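Local atomic coordinates of oxidoreductase, 2OG-Fe oxygenase family protein, putative, expressed (Oryza sativa subsp. japonica, PDB entry 5XOI), a protein that probably acts as an iron(II)- and 2-oxoglutarate-dependent dioxygenase of the AlkB family, this chain being its oxygenase domain. Residues Asp27-Cys32 / Phe158-Thr163; Glu87-Ile92 / Leu224-Arg229; Lys94-Ala99 / Val187-Gly192; Glu102-Lys107 / Glu115-Leu120. All blocks are in the same frame, centred on the assembly; numbering follows the deposited sequence.

Contact 1 of 4, residues Asp27-Cys32 / Phe158-Thr163; sequences DIIRRC and FSLGDT
With CG1 turned anti to the carbonyl carbon (chi1 -72°) and the chain then nearly extended, Ile28 carries CD1 across to the ring of Phe158, while its CG2 branch is left for Leu160. Ile29, one residue on, starts with a similar first torsion but folds back at chi2 (-68°), which swings CD1 in towards the strand although its CB does not face it. Leu160 CD2 is met by both isoleucines: Ile28 CG2 lies 3.9 Å from it and Ile29 CD1 3.8 Å. Ile28 crosses Leu160 at about a right angle, whereas Ile29 and Leu160 run past each other in opposite senses. At the other end Ile28 CD1 reaches Phe158 CD2 at 4.1 Å, approaching the ring obliquely. Residues 27-32 of helix 22-37 cross residues 158-161 at 85°; the helix is one of those that cover the outer face of the major sheet in the double-stranded beta-helix (jelly-roll) core of 2-oxoglutarate oxygenases. Phe158 and Leu160 face the helix; Ser159, between them, points to the other face and hydrogen-bonds Arg223, a 2-oxoglutarate-binding residue. On the far side of the helix, Arg31 NE forms a salt bridge with Asp27 OD2 at 3.1 Å.

Contact 2 of 4, residues Glu87-Ile92 / Leu224-Arg229; sequences EVFSKI and LNLTFR
Phe89 meets two residues of strand 223-229, with Leu226 at the outer part of its ring and Phe228 beside its root. Leu226 CD2 comes within 3.6 Å of Phe89 CE2, an oblique approach in which the two side chains cross at about a right angle. Nearer the helix, Phe228 CZ lies 3.8 Å from Phe89 CB and 4.1 Å from Phe89 CD2, again oblique to the ring. Phe89 has CG anti to its carbonyl carbon (chi1 -70°), a setting that sends the ring out from the first turn of helix 87-106 over the sheet. Ile28 and Arg31 of helix 22-37 also touch that ring, and Phe228 in turn meets the ring of Phe158 on the adjacent strand. On the reverse face of the strand the character changes: Thr227 OG1 donates to Asn225 OD1 at 2.7 Å, in the carbonyl plane and on a lone pair. That oxygen also accepts from ND2 of Asn128, a residue that binds 2-oxoglutarate, as does Arg229 at the strand's end. Strand 223-229 of the jelly-roll thus has one apolar and one polar face, and dispersion between hydrocarbon groups, with no directional bond across the contact, joins the helix to the apolar one.

Contact 3 of 4, residues Lys94-Ala99 / Val187-Gly192; sequences KDAIQA and VLIFGG
Ala96 and Ile189 make the close part of this contact, where the short alanine side chain lets the end of Ile189 reach the helix backbone. Ile189 CD1 sits 3.7 Å from Ala96 O and 4.0 Å from Ala96 CB, and it also lies 3.8 Å from Ile97 N. One methyl therefore packs against backbone as well as side-chain atoms of two successive helical residues. It gets there because Ile189 has CG1 anti to the carbonyl carbon (chi1 -57°) and is then fully extended (chi2 -175°), sending CD1 straight out from the sheet. Ile97 meets it flank-on, CG1 being 4.0 Å from Ile189 CD1 with the two chains at about a right angle. A second, smaller touch comes from Val187, whose CG1 branch stands 3.9 Å from Ala96 CB.

Residues 94-99 of the helix cross strand 187-190 at 68°, and the opposite side of the helix has a different character. Gln98 points away from the sheet and is exposed, as is Lys94, whose NZ bends round to hydrogen-bond the carbonyl oxygen of Leu120. Leu188 and Phe190 alternate with the contact residues and face the interior of the jelly-roll, where the Phe190 ring meets that of His199, a ligand of the bound manganese. Across the interface all the meeting side chains are aliphatic and no hydrogen bond passes between the segments; the Ala96 carbonyl oxygen beside the Ile189 methyl instead accepts a bond from Ser100 within the helix. The join therefore probably rests on close fit and on the burial of apolar surface.

Contact 4 of 4, residues Glu102-Lys107 / Glu115-Leu120; sequences EFLRQK and EELPPL
Van der Waals contacts centre on Leu104, which projects from the last full turn of helix 87-106 onto the returning chain. Its CB lies 3.5 Å from the backbone oxygen of Glu115, and the two methyls part beyond it: CD1 goes to Leu117 CD1 at 4.2 Å, the side chains crossing at about a right angle, while CD2 lies 4.1 Å from Glu115 CB and 3.8 Å from Glu115 OE1. With CG anti to the carbonyl carbon (chi1 -77°) and the rest extended, the whole Glu115 side chain runs past Leu104, and its carboxylate is bound by Tyr8 OH and the backbone N of Gly12.

The polar link between the segments is a single water, which donates to Leu104 O at 2.8 Å and accepts from Glu115 N at 2.9 Å, thereby bridging the two backbones.

Charged groups lie at the exposed margin. Arg105 forms a salt bridge with Glu102, gripping OE1 side-on through NE (3.0 Å) and NH2, both in the guanidinium plane, and Gln106 NE2 holds OE2 on its anti lone pair. Glu116 OE2 stays 4.1 Å from Arg105 NH1, near the guanidinium edge but beyond salt-bridge distance, with the two planes 85° apart.

This is the connection from helix to strand: the chain leaves helix 87-106, turns back and runs beside its C-terminal end before entering strand 124-131 of the jelly-roll, away from the metal site.

Overall arrangement
Helix 87-106 runs through contacts 2, 3 and 4, whose centres follow it at intervals of 11 Å (2 to 3) and 8 Å (3 to 4); contact 1 brings in helix 22-37 beside it. Contacts 1, 2 and 3 all reach one antiparallel sheet, in which strand 155-161 lies between 187-190 and 223-229. Phe158 links them, its CE2 being 3.5 Å from Phe228 CE1 and its CD1 3.7 Å from Val187 CG2. Contact 4 joins contact 3 through Ile97 CD1 and Leu120 CB, 3.4 Å apart. The manganese ion, held by His139, Asp141 and His199 where the catalytic iron is predicted to bind, is about 11 Å from the Phe228 side chain and about 13 Å from those of Phe158 and Ile189.

Contact 1 of 4, residues Asp27-Cys32 / Phe158-Thr163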
loop_
_atom_site.group_PDB
_atom_site.type_symbol
_atom_site.label_atom_id
_atom_site.label_comp_id
_atom_site.label_asym_id
_atom_site.label_seq_id
_atom_site.Cartn_x
_atom_site.Cartn_y
_atom_site.Cartn_z
ATOM N N ASP A 27 8.933 -3.224 13.883
ATOM C CA ASP A 27 9.948 -2.307 13.384
ATOM C C ASP A 27 9.339 -1.288 12.432
ATOM O O ASP A 27 9.718 -0.112 12.451
ATOM C CB ASP A 27 11.057 -3.101 12.691
ATOM C CG ASP A 27 12.207 -2.233 12.231
ATOM O OD1 ASP A 27 12.643 -1.348 12.995
ATOM O OD2 ASP A 27 12.693 -2.459 11.103
ATOM N N ILE A 28 8.388 -1.726 11.602
ATOM C CA ILE A 28 7.765 -0.824 10.638
ATOM C C ILE A 28 6.966 0.250 11.365
ATOM O O ILE A 28 7.061 1.434 11.037
ATOM C CB ILE A 28 6.888 -1.606 9.642
ATOM C CG1 ILE A 28 7.760 -2.401 8.667
ATOM C CG2 ILE A 28 5.990 -0.650 8.863
ATOM C CD1 ILE A 28 7.028 -3.548 8.008
ATOM N N ILE A 29 6.186 -0.152 12.376
ATOM C CA ILE A 29 5.427 0.810 13.176
ATOM C C ILE A 29 6.368 1.783 13.868
ATOM O O ILE A 29 6.165 3.001 13.832
ATOM C CB ILE A 29 4.541 0.085 14.209
ATOM C CG1 ILE A 29 3.509 -0.826 13.527
ATOM C CG2 ILE A 29 3.883 1.112 15.160
ATOM C CD1 ILE A 29 2.446 -0.089 12.751
ATOM N N ARG A 30 7.409 1.260 14.528
ATOM C CA ARG A 30 8.303 2.136 15.278
ATOM C C ARG A 30 8.994 3.142 14.359
ATOM O O ARG A 30 9.083 4.328 14.692
ATOM C CB ARG A 30 9.317 1.295 16.057
ATOM C CG ARG A 30 8.722 0.659 17.310
ATOM C CD ARG A 30 9.779 -0.113 18.101
ATOM N NE ARG A 30 9.234 -0.709 19.318
ATOM C CZ ARG A 30 9.722 -1.808 19.887
ATOM N NH1 ARG A 30 10.759 -2.435 19.342
ATOM N NH2 ARG A 30 9.172 -2.288 20.994
ATOM N N ARG A 31 9.454 2.702 13.182
ATOM C CA ARG A 31 10.082 3.641 12.248
ATOM C C ARG A 31 9.093 4.694 11.762
ATOM O O ARG A 31 9.436 5.876 11.654
ATOM C CB ARG A 31 10.674 2.898 11.056
ATOM C CG ARG A 31 11.923 2.093 11.377
ATOM C CD ARG A 31 12.325 1.265 10.172
ATOM N NE ARG A 31 13.490 0.424 10.430
ATOM C CZ ARG A 31 14.727 0.746 10.074
ATOM N NH1 ARG A 31 14.962 1.896 9.453
ATOM N NH2 ARG A 31 15.728 -0.079 10.341
ATOM N N CYS A 32 7.859 4.283 11.464
ATOM C CA CYS A 32 6.854 5.229 10.989
ATOM C C CYS A 32 6.381 6.159 12.100
ATOM O O CYS A 32 6.036 7.316 11.837
ATOM C CB CYS A 32 5.680 4.456 10.386
ATOM S SG CYS A 32 5.991 3.705 8.795
ATOM N N PHE A 158 1.639 -2.734 2.148
ATOM C CA PHE A 158 1.702 -3.333 3.484
ATOM C C PHE A 158 0.490 -2.895 4.298
ATOM O O PHE A 158 0.106 -1.726 4.256
ATOM C CB PHE A 158 2.938 -2.873 4.275
ATOM C CG PHE A 158 4.278 -3.255 3.694
ATOM C CD1 PHE A 158 4.399 -4.063 2.579
ATOM C CD2 PHE A 158 5.433 -2.800 4.322
ATOM C CE1 PHE A 158 5.653 -4.401 2.086
ATOM C CE2 PHE A 158 6.683 -3.131 3.846
ATOM C CZ PHE A 158 6.799 -3.932 2.720
ATOM N N SER A 159 -0.052 -3.808 5.106
ATOM C CA SER A 159 -1.160 -3.496 6.006
ATOM C C SER A 159 -0.751 -3.828 7.435
ATOM O O SER A 159 -0.210 -4.906 7.689
ATOM C CB SER A 159 -2.432 -4.275 5.633
ATOM O OG SER A 159 -2.995 -3.814 4.414
ATOM N N LEU A 160 -1.009 -2.907 8.370
ATOM C CA LEU A 160 -0.680 -3.144 9.773
ATOM C C LEU A 160 -1.746 -2.526 10.662
ATOM O O LEU A 160 -2.260 -1.445 10.367
ATOM C CB LEU A 160 0.696 -2.566 10.153
ATOM C CG LEU A 160 1.939 -3.044 9.392
ATOM C CD1 LEU A 160 2.138 -2.249 8.112
ATOM C CD2 LEU A 160 3.165 -2.918 10.274
ATOM N N GLY A 161 -2.056 -3.207 11.768
ATOM C CA GLY A 161 -3.043 -2.685 12.701
ATOM C C GLY A 161 -4.432 -3.238 12.453
ATOM O O GLY A 161 -4.590 -4.431 12.187
ATOM N N ASP A 162 -5.451 -2.390 12.556
ATOM C CA ASP A 162 -6.818 -2.825 12.291
ATOM C C ASP A 162 -7.000 -3.261 10.837
ATOM O O ASP A 162 -6.353 -2.747 9.920
ATOM C CB ASP A 162 -7.795 -1.694 12.599
ATOM C CG ASP A 162 -7.931 -1.427 14.083
ATOM O OD1 ASP A 162 -7.766 -2.378 14.892
ATOM O OD2 ASP A 162 -8.218 -0.260 14.440
ATOM N N THR A 163 -7.921 -4.196 10.637
ATOM C CA THR A 163 -8.230 -4.707 9.307
ATOM C C THR A 163 -8.947 -3.654 8.471
ATOM O O THR A 163 -9.807 -2.922 8.977
ATOM C CB THR A 163 -9.102 -5.950 9.444
ATOM O OG1 THR A 163 -8.374 -6.955 10.166
ATOM C CG2 THR A 163 -9.541 -6.484 8.065
#

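Contact 2 of 4, residues Glu87-Ile92 / Leu224-Arg229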
loop_
_atom_site.group_PDB
_atom_site.type_symbol
_atom_site.label_atom_id
_atom_site.label_comp_id
_atom_site.label_asym_id
_atom_site.label_seq_id
_atom_site.Cartn_x
_atom_site.Cartn_y
_atom_site.Cartn_z
ATOM N N GLU A 87 16.027 0.783 3.724
ATOM C CA GLU A 87 16.389 -0.352 2.876
ATOM C C GLU A 87 15.691 -1.632 3.312
ATOM O O GLU A 87 15.412 -2.502 2.479
ATOM C CB GLU A 87 17.903 -0.560 2.870
ATOM C CG GLU A 87 18.400 -1.276 1.616
ATOM C CD GLU A 87 19.842 -0.935 1.279
ATOM O OE1 GLU A 87 20.582 -0.522 2.198
ATOM O OE2 GLU A 87 20.234 -1.074 0.096
ATOM N N VAL A 88 15.385 -1.768 4.604
ATOM C CA VAL A 88 14.667 -2.959 5.047
ATOM C C VAL A 88 13.275 -3.010 4.426
ATOM O O VAL A 88 12.768 -4.091 4.101
ATOM C CB VAL A 88 14.622 -3.024 6.585
ATOM C CG1 VAL A 88 13.814 -1.871 7.164
ATOM C CG2 VAL A 88 14.056 -4.373 7.038
ATOM N N PHE A 89 12.643 -1.845 4.228
ATOM C CA PHE A 89 11.340 -1.814 3.566
ATOM C C PHE A 89 11.458 -2.322 2.135
ATOM O O PHE A 89 10.664 -3.162 1.689
ATOM C CB PHE A 89 10.762 -0.390 3.564
ATOM C CG PHE A 89 10.311 0.123 4.922
ATOM C CD1 PHE A 89 10.556 -0.582 6.088
ATOM C CD2 PHE A 89 9.631 1.329 5.009
ATOM C CE1 PHE A 89 10.141 -0.086 7.322
ATOM C CE2 PHE A 89 9.209 1.839 6.233
ATOM C CZ PHE A 89 9.470 1.130 7.396
ATOM N N SER A 90 12.458 -1.821 1.404
ATOM C CA SER A 90 12.680 -2.247 0.023
ATOM C C SER A 90 12.967 -3.739 -0.057
ATOM O O SER A 90 12.529 -4.406 -0.998
ATOM C CB SER A 90 13.835 -1.458 -0.602
ATOM O OG SER A 90 13.496 -0.094 -0.779
ATOM N N LYS A 91 13.704 -4.275 0.923
ATOM C CA LYS A 91 13.994 -5.712 0.953
ATOM C C LYS A 91 12.715 -6.534 1.055
ATOM O O LYS A 91 12.536 -7.529 0.335
ATOM C CB LYS A 91 14.921 -6.022 2.125
ATOM C CG LYS A 91 15.148 -7.508 2.408
ATOM C CD LYS A 91 14.834 -7.859 3.874
ATOM C CE LYS A 91 14.655 -9.363 4.090
ATOM N NZ LYS A 91 14.523 -9.724 5.532
ATOM N N ILE A 92 11.818 -6.141 1.963
ATOM C CA ILE A 92 10.567 -6.868 2.145
ATOM C C ILE A 92 9.720 -6.798 0.882
ATOM O O ILE A 92 9.102 -7.787 0.484
ATOM C CB ILE A 92 9.795 -6.328 3.363
ATOM C CG1 ILE A 92 10.600 -6.547 4.652
ATOM C CG2 ILE A 92 8.439 -7.013 3.468
ATOM C CD1 ILE A 92 9.977 -5.899 5.887
ATOM N N LEU A 224 -2.327 1.310 9.706
ATOM C CA LEU A 224 -1.219 1.906 8.972
ATOM C C LEU A 224 -1.008 1.136 7.674
ATOM O O LEU A 224 -0.868 -0.090 7.689
ATOM C CB LEU A 224 0.064 1.895 9.808
ATOM C CG LEU A 224 1.315 2.605 9.272
ATOM C CD1 LEU A 224 1.096 4.109 9.171
ATOM C CD2 LEU A 224 2.514 2.303 10.151
ATOM N N ASN A 225 -0.966 1.858 6.563
ATOM C CA ASN A 225 -0.697 1.281 5.255
ATOM C C ASN A 225 0.573 1.903 4.693
ATOM O O ASN A 225 0.811 3.102 4.860
ATOM C CB ASN A 225 -1.878 1.521 4.297
ATOM C CG ASN A 225 -1.495 1.342 2.836
ATOM O OD1 ASN A 225 -1.297 2.315 2.111
ATOM N ND2 ASN A 225 -1.405 0.097 2.396
ATOM N N LEU A 226 1.397 1.082 4.048
ATOM C CA LEU A 226 2.543 1.559 3.286
ATOM C C LEU A 226 2.366 1.071 1.860
ATOM O O LEU A 226 2.307 -0.139 1.621
ATOM C CB LEU A 226 3.865 1.054 3.888
ATOM C CG LEU A 226 4.229 1.646 5.264
ATOM C CD1 LEU A 226 3.463 0.952 6.394
ATOM C CD2 LEU A 226 5.740 1.549 5.507
ATOM N N THR A 227 2.295 2.000 0.913
ATOM C CA THR A 227 2.050 1.654 -0.481
ATOM C C THR A 227 3.274 2.044 -1.295
ATOM O O THR A 227 3.603 3.232 -1.377
ATOM C CB THR A 227 0.786 2.358 -0.979
ATOM O OG1 THR A 227 -0.352 1.734 -0.365
ATOM C CG2 THR A 227 0.666 2.238 -2.489
ATOM N N PHE A 228 3.949 1.045 -1.883
ATOM C CA PHE A 228 5.211 1.241 -2.599
ATOM C C PHE A 228 4.972 1.233 -4.105
ATOM O O PHE A 228 4.281 0.348 -4.619
ATOM C CB PHE A 228 6.222 0.144 -2.247
ATOM C CG PHE A 228 6.607 0.093 -0.784
ATOM C CD1 PHE A 228 5.831 -0.604 0.127
ATOM C CD2 PHE A 228 7.752 0.742 -0.332
ATOM C CE1 PHE A 228 6.185 -0.657 1.468
ATOM C CE2 PHE A 228 8.113 0.697 1.017
ATOM C CZ PHE A 228 7.327 0.000 1.914
ATOM N N ARG A 229 5.570 2.197 -4.818
ATOM C CA ARG A 229 5.486 2.241 -6.274
ATOM C C ARG A 229 6.822 2.673 -6.864
ATOM O O ARG A 229 7.701 3.195 -6.175
ATOM C CB ARG A 229 4.375 3.197 -6.746
#

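Contact 3 of 4, residues Lys94-Ala99 / Val187-Gly192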
loop_
_atom_site.group_PDB
_atom_site.type_symbol
_atom_site.label_atom_id
_atom_site.label_comp_id
_atom_site.label_asym_id
_atom_site.label_seq_id
_atom_site.Cartn_x
_atom_site.Cartn_y
_atom_site.Cartn_z
ATOM N N LYS A 94 10.773 -6.553 -2.240
ATOM C CA LYS A 94 11.340 -7.457 -3.238
ATOM C C LYS A 94 11.086 -8.915 -2.880
ATOM O O LYS A 94 10.857 -9.748 -3.772
ATOM C CB LYS A 94 12.836 -7.182 -3.387
ATOM C CG LYS A 94 13.129 -5.936 -4.207
ATOM C CD LYS A 94 14.570 -5.493 -4.054
ATOM C CE LYS A 94 14.745 -4.016 -4.393
ATOM N NZ LYS A 94 14.479 -3.751 -5.830
ATOM N N ASP A 95 11.136 -9.249 -1.586
ATOM C CA ASP A 95 10.792 -10.602 -1.146
ATOM C C ASP A 95 9.337 -10.934 -1.470
ATOM O O ASP A 95 9.020 -12.062 -1.872
ATOM C CB ASP A 95 11.030 -10.749 0.362
ATOM C CG ASP A 95 12.507 -10.810 0.731
ATOM O OD1 ASP A 95 13.363 -10.945 -0.164
ATOM O OD2 ASP A 95 12.809 -10.718 1.938
ATOM N N ALA A 96 8.435 -9.964 -1.276
ATOM C CA ALA A 96 7.022 -10.190 -1.566
ATOM C C ALA A 96 6.799 -10.461 -3.047
ATOM O O ALA A 96 6.014 -11.344 -3.416
ATOM C CB ALA A 96 6.199 -8.981 -1.111
ATOM N N ILE A 97 7.482 -9.707 -3.909
ATOM C CA ILE A 97 7.404 -9.948 -5.345
ATOM C C ILE A 97 7.967 -11.322 -5.679
ATOM O O ILE A 97 7.364 -12.087 -6.439
ATOM C CB ILE A 97 8.132 -8.831 -6.109
ATOM C CG1 ILE A 97 7.398 -7.504 -5.889
ATOM C CG2 ILE A 97 8.178 -9.144 -7.594
ATOM C CD1 ILE A 97 8.158 -6.320 -6.414
ATOM N N GLN A 98 9.132 -11.650 -5.120
ATOM C CA GLN A 98 9.719 -12.965 -5.366
ATOM C C GLN A 98 8.774 -14.080 -4.929
ATOM O O GLN A 98 8.579 -15.067 -5.650
ATOM C CB GLN A 98 11.058 -13.082 -4.636
ATOM C CG GLN A 98 12.243 -12.515 -5.393
ATOM C CD GLN A 98 13.577 -12.966 -4.805
ATOM O OE1 GLN A 98 13.662 -13.319 -3.626
ATOM N NE2 GLN A 98 14.619 -12.977 -5.635
ATOM N N ALA A 99 8.168 -13.940 -3.749
ATOM C CA ALA A 99 7.240 -14.962 -3.281
ATOM C C ALA A 99 6.018 -15.043 -4.179
ATOM O O ALA A 99 5.534 -16.141 -4.488
ATOM C CB ALA A 99 6.824 -14.683 -1.833
ATOM N N VAL A 187 0.320 -8.482 2.805
ATOM C CA VAL A 187 0.917 -7.701 1.727
ATOM C C VAL A 187 0.120 -7.981 0.468
ATOM O O VAL A 187 -0.117 -9.142 0.129
ATOM C CB VAL A 187 2.407 -8.028 1.510
ATOM C CG1 VAL A 187 2.928 -7.323 0.245
ATOM C CG2 VAL A 187 3.210 -7.590 2.712
ATOM N N LEU A 188 -0.328 -6.922 -0.195
ATOM C CA LEU A 188 -1.094 -7.027 -1.430
ATOM C C LEU A 188 -0.254 -6.464 -2.567
ATOM O O LEU A 188 0.375 -5.414 -2.408
ATOM C CB LEU A 188 -2.409 -6.245 -1.320
ATOM C CG LEU A 188 -3.230 -6.155 -2.600
ATOM C CD1 LEU A 188 -3.814 -7.520 -2.943
ATOM C CD2 LEU A 188 -4.348 -5.128 -2.435
ATOM N N ILE A 189 -0.225 -7.162 -3.702
ATOM C CA ILE A 189 0.499 -6.703 -4.886
ATOM C C ILE A 189 -0.478 -6.657 -6.048
ATOM O O ILE A 189 -1.199 -7.627 -6.280
ATOM C CB ILE A 189 1.688 -7.622 -5.226
ATOM C CG1 ILE A 189 2.640 -7.730 -4.035
ATOM C CG2 ILE A 189 2.433 -7.071 -6.451
ATOM C CD1 ILE A 189 3.895 -8.510 -4.320
ATOM N N PHE A 190 -0.520 -5.535 -6.773
ATOM C CA PHE A 190 -1.216 -5.513 -8.055
ATOM C C PHE A 190 -0.322 -4.905 -9.133
ATOM O O PHE A 190 0.164 -3.776 -8.997
ATOM C CB PHE A 190 -2.600 -4.819 -7.989
ATOM C CG PHE A 190 -2.662 -3.470 -7.273
ATOM C CD1 PHE A 190 -2.757 -3.391 -5.884
ATOM C CD2 PHE A 190 -2.780 -2.292 -8.006
ATOM C CE1 PHE A 190 -2.885 -2.159 -5.238
ATOM C CE2 PHE A 190 -2.910 -1.059 -7.373
ATOM C CZ PHE A 190 -2.951 -0.989 -5.984
ATOM N N GLY A 191 -0.085 -5.675 -10.194
ATOM C CA GLY A 191 0.692 -5.206 -11.326
ATOM C C GLY A 191 0.225 -5.896 -12.591
ATOM O O GLY A 191 -0.814 -6.568 -12.583
ATOM N N GLY A 192 0.969 -5.733 -13.682
ATOM C CA GLY A 192 0.529 -6.330 -14.929
ATOM C C GLY A 192 -0.853 -5.839 -15.292
ATOM O O GLY A 192 -1.175 -4.648 -15.168
#

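Contact 4 of 4, residues Glu102-Lys107 / Glu115-Leu120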
loop_
_atom_site.group_PDB
_atom_site.type_symbol
_atom_site.label_atom_id
_atom_site.label_comp_id
_atom_site.label_asym_id
_atom_site.label_seq_id
_atom_site.Cartn_x
_atom_site.Cartn_y
_atom_site.Cartn_z
ATOM N N GLU A 102 6.883 -16.855 -7.441
ATOM C CA GLU A 102 6.985 -18.292 -7.229
ATOM C C GLU A 102 5.601 -18.919 -7.141
ATOM O O GLU A 102 5.357 -19.985 -7.715
ATOM C CB GLU A 102 7.792 -18.580 -5.963
ATOM C CG GLU A 102 7.886 -20.062 -5.615
ATOM C CD GLU A 102 8.689 -20.846 -6.628
ATOM O OE1 GLU A 102 9.467 -20.220 -7.385
ATOM O OE2 GLU A 102 8.542 -22.094 -6.663
ATOM N N PHE A 103 4.684 -18.258 -6.432
ATOM C CA PHE A 103 3.299 -18.710 -6.383
ATOM C C PHE A 103 2.693 -18.767 -7.782
ATOM O O PHE A 103 2.072 -19.765 -8.159
ATOM C CB PHE A 103 2.520 -17.766 -5.462
ATOM C CG PHE A 103 1.034 -17.928 -5.504
ATOM C CD1 PHE A 103 0.434 -19.064 -4.995
ATOM C CD2 PHE A 103 0.228 -16.906 -5.984
ATOM C CE1 PHE A 103 -0.947 -19.204 -4.998
ATOM C CE2 PHE A 103 -1.152 -17.036 -5.999
ATOM C CZ PHE A 103 -1.743 -18.193 -5.502
ATOM N N LEU A 104 2.855 -17.692 -8.565
ATOM C CA LEU A 104 2.298 -17.664 -9.916
ATOM C C LEU A 104 2.938 -18.717 -10.814
ATOM O O LEU A 104 2.268 -19.269 -11.696
ATOM C CB LEU A 104 2.471 -16.272 -10.533
ATOM C CG LEU A 104 1.713 -15.107 -9.860
ATOM C CD1 LEU A 104 2.244 -13.786 -10.350
ATOM C CD2 LEU A 104 0.224 -15.188 -10.149
ATOM N N ARG A 105 4.230 -18.998 -10.613
ATOM C CA ARG A 105 4.877 -20.099 -11.327
ATOM C C ARG A 105 4.194 -21.426 -11.025
ATOM O O ARG A 105 3.949 -22.240 -11.926
ATOM C CB ARG A 105 6.354 -20.187 -10.925
ATOM C CG ARG A 105 7.313 -19.411 -11.778
ATOM C CD ARG A 105 8.758 -19.726 -11.386
ATOM N NE ARG A 105 9.159 -19.126 -10.119
ATOM C CZ ARG A 105 9.608 -17.882 -9.973
ATOM N NH1 ARG A 105 9.713 -17.060 -11.017
ATOM N NH2 ARG A 105 9.943 -17.453 -8.774
ATOM N N GLN A 106 3.901 -21.676 -9.751
ATOM C CA GLN A 106 3.344 -22.974 -9.398
ATOM C C GLN A 106 1.887 -23.103 -9.824
ATOM O O GLN A 106 1.433 -24.209 -10.130
ATOM C CB GLN A 106 3.505 -23.217 -7.896
ATOM C CG GLN A 106 4.961 -23.485 -7.495
ATOM C CD GLN A 106 5.114 -23.780 -6.020
ATOM O OE1 GLN A 106 4.209 -24.324 -5.390
ATOM N NE2 GLN A 106 6.261 -23.412 -5.457
ATOM N N LYS A 107 1.152 -22.006 -9.890
ATOM C CA LYS A 107 -0.246 -22.065 -10.287
ATOM C C LYS A 107 -0.437 -22.066 -11.798
ATOM O O LYS A 107 -1.581 -22.111 -12.263
ATOM C CB LYS A 107 -1.009 -20.894 -9.661
ATOM C CG LYS A 107 -1.096 -20.982 -8.129
ATOM C CD LYS A 107 -1.920 -22.196 -7.686
ATOM C CE LYS A 107 -1.166 -23.052 -6.667
ATOM N NZ LYS A 107 -1.776 -24.408 -6.479
ATOM N N GLU A 115 2.055 -16.474 -15.638
ATOM C CA GLU A 115 2.019 -15.107 -15.136
ATOM C C GLU A 115 3.287 -14.790 -14.353
ATOM O O GLU A 115 3.886 -15.657 -13.713
ATOM C CB GLU A 115 0.802 -14.876 -14.241
ATOM C CG GLU A 115 -0.506 -14.690 -14.976
ATOM C CD GLU A 115 -1.637 -14.320 -14.028
ATOM O OE1 GLU A 115 -1.406 -13.496 -13.114
ATOM O OE2 GLU A 115 -2.749 -14.861 -14.184
ATOM N N GLU A 116 3.681 -13.526 -14.403
ATOM C CA GLU A 116 4.892 -13.077 -13.734
ATOM C C GLU A 116 4.793 -11.578 -13.510
ATOM O O GLU A 116 4.554 -10.827 -14.458
ATOM C CB GLU A 116 6.127 -13.407 -14.569
ATOM C CG GLU A 116 7.425 -13.345 -13.796
ATOM C CD GLU A 116 8.603 -13.843 -14.627
ATOM O OE1 GLU A 116 8.523 -13.813 -15.870
ATOM O OE2 GLU A 116 9.598 -14.296 -14.031
ATOM N N LEU A 117 4.979 -11.154 -12.268
ATOM C CA LEU A 117 4.981 -9.726 -11.967
ATOM C C LEU A 117 6.347 -9.123 -12.284
ATOM O O LEU A 117 7.375 -9.727 -11.974
ATOM C CB LEU A 117 4.661 -9.510 -10.497
ATOM C CG LEU A 117 3.208 -9.742 -10.094
ATOM C CD1 LEU A 117 3.155 -10.123 -8.625
ATOM C CD2 LEU A 117 2.365 -8.502 -10.379
ATOM N N PRO A 118 6.391 -7.937 -12.887
ATOM C CA PRO A 118 7.678 -7.273 -13.129
ATOM C C PRO A 118 8.361 -6.929 -11.817
ATOM O O PRO A 118 7.696 -6.772 -10.778
ATOM C CB PRO A 118 7.285 -6.002 -13.900
ATOM C CG PRO A 118 5.889 -6.245 -14.391
ATOM C CD PRO A 118 5.251 -7.142 -13.371
ATOM N N PRO A 119 9.682 -6.793 -11.815
ATOM C CA PRO A 119 10.375 -6.403 -10.583
ATOM C C PRO A 119 10.039 -4.969 -10.205
ATOM O O PRO A 119 9.516 -4.187 -11.002
ATOM C CB PRO A 119 11.857 -6.548 -10.943
ATOM C CG PRO A 119 11.881 -6.308 -12.415
ATOM C CD PRO A 119 10.607 -6.910 -12.955
ATOM N N LEU A 120 10.344 -4.628 -8.957
ATOM C CA LEU A 120 10.085 -3.277 -8.480
ATOM C C LEU A 120 11.289 -2.771 -7.708
ATOM O O LEU A 120 11.821 -3.471 -6.842
ATOM C CB LEU A 120 8.835 -3.216 -7.593
ATOM C CG LEU A 120 8.174 -1.856 -7.405
ATOM C CD1 LEU A 120 7.544 -1.374 -8.706
ATOM C CD2 LEU A 120 7.129 -1.917 -6.260
HETATM O O HOH W 1 0.732 -18.395 -13.858
#